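Local coordinates for heterokaryon incompatibility protein s (PDB 2WVQ), which forms a prion and, on meeting het-S from an incompatible cell, triggers the lethal reaction that blocks viable heterokaryons during vegetative cell fusion, at residues 168-171 and 172-175; 179-182 and 183-187; 91-94 and 95-98. The protein carries 2 engineered substitutions. One frame throughout, in Å; residues are numbered along the deposited sequence.

Contact 1: residues 168-171 and 172-175; sequences ARFV and DELE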
ATOM      1  N   ALA A 168       5.051  -1.559 -10.841  1.00 34.04           N
ATOM      2  CA  ALA A 168       5.986  -0.925 -11.783  1.00 34.73           C
ATOM      3  C   ALA A 168       7.176  -0.336 -11.044  1.00 35.02           C
ATOM      4  O   ALA A 168       8.326  -0.563 -11.435  1.00 34.28           O
ATOM      5  CB  ALA A 168       5.285   0.168 -12.644  1.00 34.31           C
ATOM      6  N   ARG A 169       6.897   0.388  -9.956  1.00 35.28           N
ATOM      7  CA  ARG A 169       7.943   0.937  -9.100  1.00 35.63           C
ATOM      8  C   ARG A 169       8.793  -0.141  -8.420  1.00 34.79           C
ATOM      9  O   ARG A 169      10.007  -0.005  -8.321  1.00 34.94           O
ATOM     10  CB  ARG A 169       7.392   1.949  -8.065  1.00 36.84           C
ATOM     11  CG  ARG A 169       6.676   3.184  -8.663  1.00 40.14           C
ATOM     12  CD  ARG A 169       7.214   3.589 -10.038  1.00 45.36           C
ATOM     13  NE  ARG A 169       6.100   3.854 -10.954  1.00 50.43           N
ATOM     14  CZ  ARG A 169       6.118   3.677 -12.275  1.00 51.08           C
ATOM     15  NH1 ARG A 169       7.201   3.206 -12.890  1.00 48.97           N
ATOM     16  NH2 ARG A 169       5.025   3.965 -12.986  1.00 51.78           N
ATOM     17  N   PHE A 170       8.170  -1.228  -7.985  1.00 34.88           N
ATOM     18  CA  PHE A 170       8.919  -2.308  -7.378  1.00 34.78           C
ATOM     19  C   PHE A 170       9.847  -3.013  -8.389  1.00 35.48           C
ATOM     20  O   PHE A 170      10.944  -3.399  -8.015  1.00 35.75           O
ATOM     21  CB  PHE A 170       8.007  -3.315  -6.678  1.00 33.80           C
ATOM     22  CG  PHE A 170       7.465  -2.853  -5.333  1.00 33.48           C
ATOM     23  CD1 PHE A 170       6.102  -3.014  -5.024  1.00 33.63           C
ATOM     24  CD2 PHE A 170       8.292  -2.294  -4.363  1.00 32.72           C
ATOM     25  CE1 PHE A 170       5.596  -2.633  -3.777  1.00 28.19           C
ATOM     26  CE2 PHE A 170       7.783  -1.902  -3.125  1.00 31.89           C
ATOM     27  CZ  PHE A 170       6.431  -2.068  -2.835  1.00 29.79           C
ATOM     28  N   VAL A 171       9.400  -3.168  -9.643  1.00 35.71           N
ATOM     29  CA  VAL A 171      10.196  -3.800 -10.700  1.00 35.94           C
ATOM     30  C   VAL A 171      11.303  -2.831 -11.160  1.00 36.67           C
ATOM     31  O   VAL A 171      12.381  -3.292 -11.553  1.00 36.14           O
ATOM     32  CB  VAL A 171       9.333  -4.426 -11.874  1.00 36.44           C
ATOM     33  CG1 VAL A 171      10.221  -5.084 -12.948  1.00 35.75           C
ATOM     34  CG2 VAL A 171       8.357  -5.468 -11.371  1.00 34.04           C
ATOM     35  N   ASP A 172      11.070  -1.512 -11.062  1.00 36.65           N
ATOM     36  CA  ASP A 172      12.143  -0.501 -11.211  1.00 37.54           C
ATOM     37  C   ASP A 172      13.264  -0.760 -10.207  1.00 38.16           C
ATOM     38  O   ASP A 172      14.446  -0.775 -10.583  1.00 39.07           O
ATOM     39  CB  ASP A 172      11.655   0.944 -10.997  1.00 37.86           C
ATOM     40  CG  ASP A 172      10.748   1.459 -12.116  1.00 39.86           C
ATOM     41  OD1 ASP A 172      10.127   2.538 -11.935  1.00 40.33           O
ATOM     42  OD2 ASP A 172      10.647   0.789 -13.167  1.00 43.97           O
ATOM     43  N   GLU A 173      12.895  -0.925  -8.935  1.00 38.48           N
ATOM     44  CA  GLU A 173      13.837  -1.221  -7.844  1.00 38.99           C
ATOM     45  C   GLU A 173      14.620  -2.532  -8.076  1.00 39.12           C
ATOM     46  O   GLU A 173      15.849  -2.575  -7.884  1.00 39.84           O
ATOM     47  CB  GLU A 173      13.092  -1.284  -6.505  1.00 38.86           C
ATOM     48  CG  GLU A 173      13.090   0.004  -5.693  1.00 40.60           C
ATOM     49  CD  GLU A 173      12.622  -0.213  -4.247  1.00 40.64           C
ATOM     50  OE1 GLU A 173      13.457  -0.122  -3.310  1.00 40.66           O
ATOM     51  OE2 GLU A 173      11.409  -0.473  -4.043  1.00 42.98           O
ATOM     52  N   LEU A 174      13.905  -3.576  -8.494  1.00 39.10           N
ATOM     53  CA  LEU A 174      14.458  -4.909  -8.826  1.00 39.32           C
ATOM     54  C   LEU A 174      15.449  -4.874  -9.974  1.00 39.84           C
ATOM     55  O   LEU A 174      16.505  -5.524  -9.917  1.00 40.27           O
ATOM     56  CB  LEU A 174      13.325  -5.862  -9.207  1.00 38.32           C
ATOM     57  CG  LEU A 174      12.821  -7.049  -8.392  1.00 40.07           C
ATOM     58  CD1 LEU A 174      13.271  -7.087  -6.946  1.00 40.03           C
ATOM     59  CD2 LEU A 174      11.314  -7.232  -8.523  1.00 37.93           C
ATOM     60  N   GLU A 175      15.087  -4.152 -11.031  1.00 39.86           N
ATOM     61  CA  GLU A 175      15.957  -3.973 -12.190  1.00 39.82           C
ATOM     62  C   GLU A 175      17.204  -3.125 -11.872  1.00 40.56           C
ATOM     63  O   GLU A 175      18.242  -3.304 -12.491  1.00 40.50           O
ATOM     64  CB  GLU A 175      15.175  -3.382 -13.375  1.00 39.10           C
ATOM     65  CG  GLU A 175      14.215  -4.353 -14.074  1.00 38.46           C
ATOM     66  CD  GLU A 175      13.275  -3.639 -15.057  1.00 39.31           C
ATOM     67  OE1 GLU A 175      12.244  -4.217 -15.474  1.00 34.72           O
ATOM     68  OE2 GLU A 175      13.566  -2.483 -15.405  1.00 40.06           O
TER
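An i to i+3 salt bridge, R169 to D172, marks this turn-to-turn contact inside helix 157-176, close to the C-terminal end of that helix. NH1 of R169 gives a hydrogen to OD1 of D172 over 3.1 Å, with an N-H...O angle of 159°. The carboxylate oxygen lies almost in the guanidinium plane and is approached on its syn side, although the donor stands 29° out of the carboxylate plane. Bends at chi2 and chi3 turn the guanidinium until CB of A168 lies 3.5 Å above its plane, displaced toward the rim. The NH2 of the same group reaches G210 O. OD2 of D172 forms a second salt bridge, with R55 of helix 42-62; the same arginine is also salt-bridged to OE1 of E175. The aspartate thus lies between two arginines, an environment that probably favours its charged form.

This is the mainly helical globular domain of the HeLo family, and the helix is packed on two sides: V171 and L174 touch L56 of helix 42-62, while F170 and L174 meet helix 79-108 at I91 and I87. E173 runs beside F170, the two side chains pointing the same way. Its OE2 lies at the ring edge, 3.6 Å from CD2 of F170, with carboxylate and ring nearly coplanar, an approach that would suit the weakly positive ring hydrogens. The other oxygen, OE1, forms a salt bridge with R104 of the second subunit.

One turn on, E175 crosses V171 obliquely, bringing OE1 to 3.4 Å from CG1 of V171. That methyl is anti to the backbone N (chi1 -180°), on the side where the glutamate passes. E175 N also donates to V171 O at 2.9 Å.

Contact 2: residues 179-182 and 183-187; sequences PIEA and VCHKL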
ATOM      1  N   PRO A 179      22.503  -6.262 -12.969  1.00 42.15           N
ATOM      2  CA  PRO A 179      23.040  -5.737 -14.238  1.00 42.45           C
ATOM      3  C   PRO A 179      22.299  -6.224 -15.504  1.00 42.24           C
ATOM      4  O   PRO A 179      22.930  -6.794 -16.403  1.00 42.85           O
ATOM      5  CB  PRO A 179      24.483  -6.272 -14.224  1.00 42.80           C
ATOM      6  CG  PRO A 179      24.354  -7.589 -13.567  1.00 42.45           C
ATOM      7  CD  PRO A 179      23.362  -7.343 -12.440  1.00 41.70           C
ATOM      8  N   ILE A 180      20.985  -5.991 -15.594  1.00 41.04           N
ATOM      9  CA  ILE A 180      20.184  -6.640 -16.641  1.00 40.39           C
ATOM     10  C   ILE A 180      19.514  -5.711 -17.678  1.00 40.58           C
ATOM     11  O   ILE A 180      18.529  -6.094 -18.315  1.00 39.44           O
ATOM     12  CB  ILE A 180      19.120  -7.614 -16.036  1.00 40.04           C
ATOM     13  CG1 ILE A 180      18.155  -6.854 -15.107  1.00 40.13           C
ATOM     14  CG2 ILE A 180      19.808  -8.788 -15.346  1.00 40.05           C
ATOM     15  CD1 ILE A 180      16.964  -7.642 -14.641  1.00 39.77           C
ATOM     16  N   GLU A 181      20.059  -4.512 -17.877  1.00 40.73           N
ATOM     17  CA  GLU A 181      19.387  -3.561 -18.767  1.00 40.73           C
ATOM     18  C   GLU A 181      19.230  -4.111 -20.198  1.00 40.41           C
ATOM     19  O   GLU A 181      18.098  -4.233 -20.695  1.00 40.41           O
ATOM     20  CB  GLU A 181      20.066  -2.190 -18.762  1.00 40.73           C
ATOM     21  CG  GLU A 181      19.056  -1.059 -18.868  1.00 42.26           C
ATOM     22  CD  GLU A 181      19.552   0.125 -19.673  1.00 43.34           C
ATOM     23  OE1 GLU A 181      20.538   0.775 -19.245  1.00 44.42           O
ATOM     24  OE2 GLU A 181      18.934   0.419 -20.726  1.00 43.94           O
ATOM     25  N   ALA A 182      20.358  -4.460 -20.828  1.00 39.49           N
ATOM     26  CA  ALA A 182      20.386  -4.967 -22.210  1.00 39.32           C
ATOM     27  C   ALA A 182      19.614  -6.292 -22.390  1.00 39.06           C
ATOM     28  O   ALA A 182      18.976  -6.520 -23.416  1.00 39.05           O
ATOM     29  CB  ALA A 182      21.858  -5.136 -22.708  1.00 39.13           C
ATOM     30  N   VAL A 183      19.726  -7.162 -21.382  1.00 38.42           N
ATOM     31  CA  VAL A 183      18.993  -8.444 -21.304  1.00 38.14           C
ATOM     32  C   VAL A 183      17.459  -8.252 -21.322  1.00 38.17           C
ATOM     33  O   VAL A 183      16.740  -8.953 -22.051  1.00 37.44           O
ATOM     34  CB  VAL A 183      19.443  -9.270 -20.046  1.00 38.02           C
ATOM     35  CG1 VAL A 183      18.519 -10.440 -19.793  1.00 39.04           C
ATOM     36  CG2 VAL A 183      20.900  -9.766 -20.194  1.00 37.53           C
ATOM     37  N   CYS A 184      16.957  -7.302 -20.535  1.00 37.75           N
ATOM     38  CA  CYS A 184      15.502  -7.050 -20.512  1.00 39.08           C
ATOM     39  C   CYS A 184      14.968  -6.517 -21.848  1.00 38.79           C
ATOM     40  O   CYS A 184      13.869  -6.879 -22.284  1.00 39.37           O
ATOM     41  CB  CYS A 184      15.100  -6.133 -19.356  1.00 38.73           C
ATOM     42  SG  CYS A 184      15.245  -6.919 -17.747  1.00 41.50           S
ATOM     43  N   HIS A 185      15.758  -5.685 -22.515  1.00 39.91           N
ATOM     44  CA  HIS A 185      15.391  -5.207 -23.846  1.00 40.13           C
ATOM     45  C   HIS A 185      15.240  -6.348 -24.854  1.00 39.47           C
ATOM     46  O   HIS A 185      14.215  -6.414 -25.534  1.00 38.98           O
ATOM     47  CB  HIS A 185      16.357  -4.129 -24.333  1.00 41.41           C
ATOM     48  CG  HIS A 185      16.144  -2.795 -23.679  1.00 43.45           C
ATOM     49  ND1 HIS A 185      14.890  -2.250 -23.485  1.00 45.38           N
ATOM     50  CD2 HIS A 185      17.027  -1.888 -23.196  1.00 45.21           C
ATOM     51  CE1 HIS A 185      15.009  -1.075 -22.895  1.00 45.76           C
ATOM     52  NE2 HIS A 185      16.295  -0.833 -22.705  1.00 46.60           N
ATOM     53  N   LYS A 186      16.236  -7.242 -24.934  1.00 38.73           N
ATOM     54  CA  LYS A 186      16.172  -8.430 -25.835  1.00 37.85           C
ATOM     55  C   LYS A 186      14.938  -9.306 -25.573  1.00 36.78           C
ATOM     56  O   LYS A 186      14.252  -9.757 -26.490  1.00 35.28           O
ATOM     57  CB  LYS A 186      17.464  -9.272 -25.774  1.00 37.73           C
ATOM     58  CG  LYS A 186      18.547  -8.763 -26.719  1.00 38.11           C
ATOM     59  CD  LYS A 186      19.735  -9.741 -26.871  1.00 39.76           C
ATOM     60  CE  LYS A 186      19.776 -10.411 -28.273  1.00 41.85           C
ATOM     61  NZ  LYS A 186      18.441 -11.034 -28.649  1.00 41.52           N
ATOM     62  N   LEU A 187      14.665  -9.523 -24.297  1.00 35.73           N
ATOM     63  CA  LEU A 187      13.560 -10.333 -23.863  1.00 35.28           C
ATOM     64  C   LEU A 187      12.203  -9.772 -24.303  1.00 35.44           C
ATOM     65  O   LEU A 187      11.355 -10.530 -24.772  1.00 34.58           O
ATOM     66  CB  LEU A 187      13.645 -10.474 -22.351  1.00 34.95           C
ATOM     67  CG  LEU A 187      14.073 -11.793 -21.688  1.00 33.95           C
ATOM     68  CD1 LEU A 187      14.620 -12.940 -22.571  1.00 30.16           C
ATOM     69  CD2 LEU A 187      14.955 -11.490 -20.535  1.00 34.48           C
TER
HETATM   70  O   HOH W   1      22.168  -6.590 -19.673  1.00 42.10           O
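C184 N donates to I180 O at 3.0 Å, with an N-H...O angle of 160°, and so closes the first turn of helix 181-191, for which I180 is the N-cap residue. The next step is weaker: H185 N reaches E181 O at 3.3 Å. K186 N follows with a straighter bond to A182 O, 3.2 Å long. At the start of the helix, a water accepts from V183 N (3.0 Å) and gives a weak bond back to P179 O, linking the first turn to the incoming loop.

On the inner side the delta methyl of I180 rests against the thiol, CD1 to SG of C184 being 3.6 Å. CG1 of I180 takes the crowded position between the backbone N and the carbonyl carbon (chi1 60°), and the extended chi2 carries CD1 onward to the sulfur. W59 and A62 of helix 42-62 pack on I180, and A62 also touches V183 and C184, seating this helix start against that longer helix.

On another side E181 and H185 run alongside each other. OE2 of E181 lies at the imidazole edge, 3.5 Å from NE2 of H185, with carboxylate and ring planes 77° apart. An acidic group beside the imidazole would probably favour its protonated form, although at this distance, and on an exposed glutamate, the influence is probably modest.

Contact 3: residues 91-94 and 95-98; sequences ILLL and FESA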
ATOM      1  N   ILE A  91       5.769  -6.774  -2.444  1.00 28.44           N
ATOM      2  CA  ILE A  91       4.730  -7.033  -3.495  1.00 28.68           C
ATOM      3  C   ILE A  91       3.624  -7.956  -2.938  1.00 28.87           C
ATOM      4  O   ILE A  91       2.427  -7.712  -3.167  1.00 29.65           O
ATOM      5  CB  ILE A  91       5.327  -7.594  -4.871  1.00 27.46           C
ATOM      6  CG1 ILE A  91       6.201  -6.546  -5.536  1.00 27.94           C
ATOM      7  CG2 ILE A  91       4.199  -8.005  -5.861  1.00 28.81           C
ATOM      8  CD1 ILE A  91       7.175  -7.086  -6.615  1.00 28.78           C
ATOM      9  N   LEU A  92       4.027  -8.986  -2.190  1.00 28.78           N
ATOM     10  CA  LEU A  92       3.090  -9.865  -1.495  1.00 30.22           C
ATOM     11  C   LEU A  92       2.129  -9.150  -0.522  1.00 30.52           C
ATOM     12  O   LEU A  92       0.922  -9.440  -0.524  1.00 29.65           O
ATOM     13  CB  LEU A  92       3.814 -11.018  -0.787  1.00 30.33           C
ATOM     14  CG  LEU A  92       3.908 -12.428  -1.445  1.00 32.59           C
ATOM     15  CD1 LEU A  92       3.590 -12.508  -2.899  1.00 29.86           C
ATOM     16  CD2 LEU A  92       5.168 -13.244  -1.102  1.00 29.89           C
ATOM     17  N   LEU A  93       2.686  -8.266   0.314  1.00 30.06           N
ATOM     18  CA  LEU A  93       1.903  -7.379   1.224  1.00 30.36           C
ATOM     19  C   LEU A  93       0.898  -6.490   0.456  1.00 30.37           C
ATOM     20  O   LEU A  93      -0.216  -6.240   0.927  1.00 30.32           O
ATOM     21  CB  LEU A  93       2.863  -6.501   2.038  1.00 29.61           C
ATOM     22  CG  LEU A  93       3.318  -6.804   3.467  1.00 30.91           C
ATOM     23  CD1 LEU A  93       3.197  -8.255   3.871  1.00 30.59           C
ATOM     24  CD2 LEU A  93       4.712  -6.277   3.723  1.00 30.31           C
ATOM     25  N   LEU A  94       1.336  -5.978  -0.678  1.00 29.29           N
ATOM     26  CA  LEU A  94       0.533  -5.215  -1.622  1.00 30.98           C
ATOM     27  C   LEU A  94      -0.767  -5.930  -2.045  1.00 29.43           C
ATOM     28  O   LEU A  94      -1.848  -5.334  -2.076  1.00 28.88           O
ATOM     29  CB  LEU A  94       1.402  -4.908  -2.871  1.00 30.90           C
ATOM     30  CG  LEU A  94       0.903  -3.922  -3.920  1.00 34.15           C
ATOM     31  CD1 LEU A  94       0.492  -2.623  -3.181  1.00 36.84           C
ATOM     32  CD2 LEU A  94       2.027  -3.629  -4.927  1.00 33.74           C
ATOM     33  N   PHE A  95      -0.637  -7.207  -2.387  1.00 27.79           N
ATOM     34  CA  PHE A  95      -1.742  -8.054  -2.799  1.00 26.96           C
ATOM     35  C   PHE A  95      -2.586  -8.492  -1.576  1.00 27.32           C
ATOM     36  O   PHE A  95      -3.819  -8.524  -1.649  1.00 26.29           O
ATOM     37  CB  PHE A  95      -1.204  -9.281  -3.595  1.00 27.49           C
ATOM     38  CG  PHE A  95      -0.899  -8.987  -5.056  1.00 28.56           C
ATOM     39  CD1 PHE A  95       0.428  -8.833  -5.501  1.00 30.32           C
ATOM     40  CD2 PHE A  95      -1.943  -8.864  -5.982  1.00 27.99           C
ATOM     41  CE1 PHE A  95       0.714  -8.524  -6.866  1.00 30.52           C
ATOM     42  CE2 PHE A  95      -1.681  -8.601  -7.387  1.00 33.48           C
ATOM     43  CZ  PHE A  95      -0.357  -8.427  -7.819  1.00 31.84           C
ATOM     44  N   GLU A  96      -1.931  -8.777  -0.445  1.00 26.02           N
ATOM     45  CA  GLU A  96      -2.655  -9.086   0.783  1.00 27.69           C
ATOM     46  C   GLU A  96      -3.625  -7.923   1.180  1.00 27.56           C
ATOM     47  O   GLU A  96      -4.803  -8.168   1.375  1.00 27.92           O
ATOM     48  CB  GLU A  96      -1.683  -9.417   1.921  1.00 27.99           C
ATOM     49  CG  GLU A  96      -2.304 -10.277   2.992  1.00 32.71           C
ATOM     50  CD  GLU A  96      -1.431 -10.408   4.229  1.00 36.80           C
ATOM     51  OE1 GLU A  96      -1.982 -10.837   5.263  1.00 38.16           O
ATOM     52  OE2 GLU A  96      -0.217 -10.097   4.168  1.00 35.25           O
ATOM     53  N   SER A  97      -3.124  -6.690   1.236  1.00 27.06           N
ATOM     54  CA  SER A  97      -3.921  -5.472   1.424  1.00 28.31           C
ATOM     55  C   SER A  97      -5.112  -5.296   0.479  1.00 29.04           C
ATOM     56  O   SER A  97      -6.219  -4.926   0.929  1.00 29.57           O
ATOM     57  CB  SER A  97      -3.001  -4.233   1.328  1.00 29.14           C
ATOM     58  OG  SER A  97      -1.984  -4.309   2.310  1.00 29.06           O
ATOM     59  N   ALA A  98      -4.888  -5.479  -0.823  1.00 29.18           N
ATOM     60  CA  ALA A  98      -5.935  -5.341  -1.838  1.00 29.50           C
ATOM     61  C   ALA A  98      -7.100  -6.314  -1.591  1.00 29.67           C
ATOM     62  O   ALA A  98      -8.281  -5.914  -1.717  1.00 29.11           O
ATOM     63  CB  ALA A  98      -5.347  -5.537  -3.250  1.00 29.95           C
TER
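I91 and F95 lie side by side, one helical turn apart in helix 79-108, their side chains pointing the same way. The isoleucine meets the ring through its branch methyl: CG2 of I91 is 3.7 Å from CE1 of F95 and sits at the ring edge, in its plane. CG2 is anti to the backbone N of I91, on the side of the carbonyl carbon, and therefore faces the following turn where the phenyl lies. The carbonyl oxygen of I91 is near the same edge, with CD1 of F95 at 3.3 Å, while accepting a hydrogen bond from F95 N at 3.2 Å. F95 also makes an edge-to-face stack with F29 and packs against C28 of helix 18-28 and W152 of strand 152-154.

In the HeLo globular domain this long helix lies between other elements of its own chain and the partner of the homodimer. L92 reaches L21 and C25 of helix 18-28, whereas L94 meets V167 and F170 of helix 157-176. On the dimer side, L93 packs on S97 of the second subunit, E96 on its L93 and S97 on its E90.

L93 and E96 approach obliquely, CD1 of L93 lying 3.9 Å from OE2 of E96; the carboxylate lies beside the leucine methyl. The hydroxyl of S97 turns back onto the helix: with chi1 at -59°, OG lies beside the backbone N, and N and OG of S97 both donate to L93 O, each at 3.0 Å. The amide bond is nearly straight, 176° at the hydrogen, and the hydroxyl, which its own bond holds in rotation, arrives from the opposite face of the carbonyl plane.

Contacts 1 and 3 meet directly: CD1 of F170 lies 3.6 Å from CG1 of I91, and CE1 of F170 is 3.9 Å from CD2 of L94, joining helix 157-176 to helix 79-108. Their centres are 16 Å apart, and both touch the second subunit, so the packing between these helices lies next to the dimer interface. Contact 2 is joined to contact 1 through the chain, at 14 Å between centres, and both pack on helix 42-62, where W59 touches both E175 and I180. It stays well away from contact 3, the nearest atoms being about 13 Å apart, and touches no other chain of the dimer.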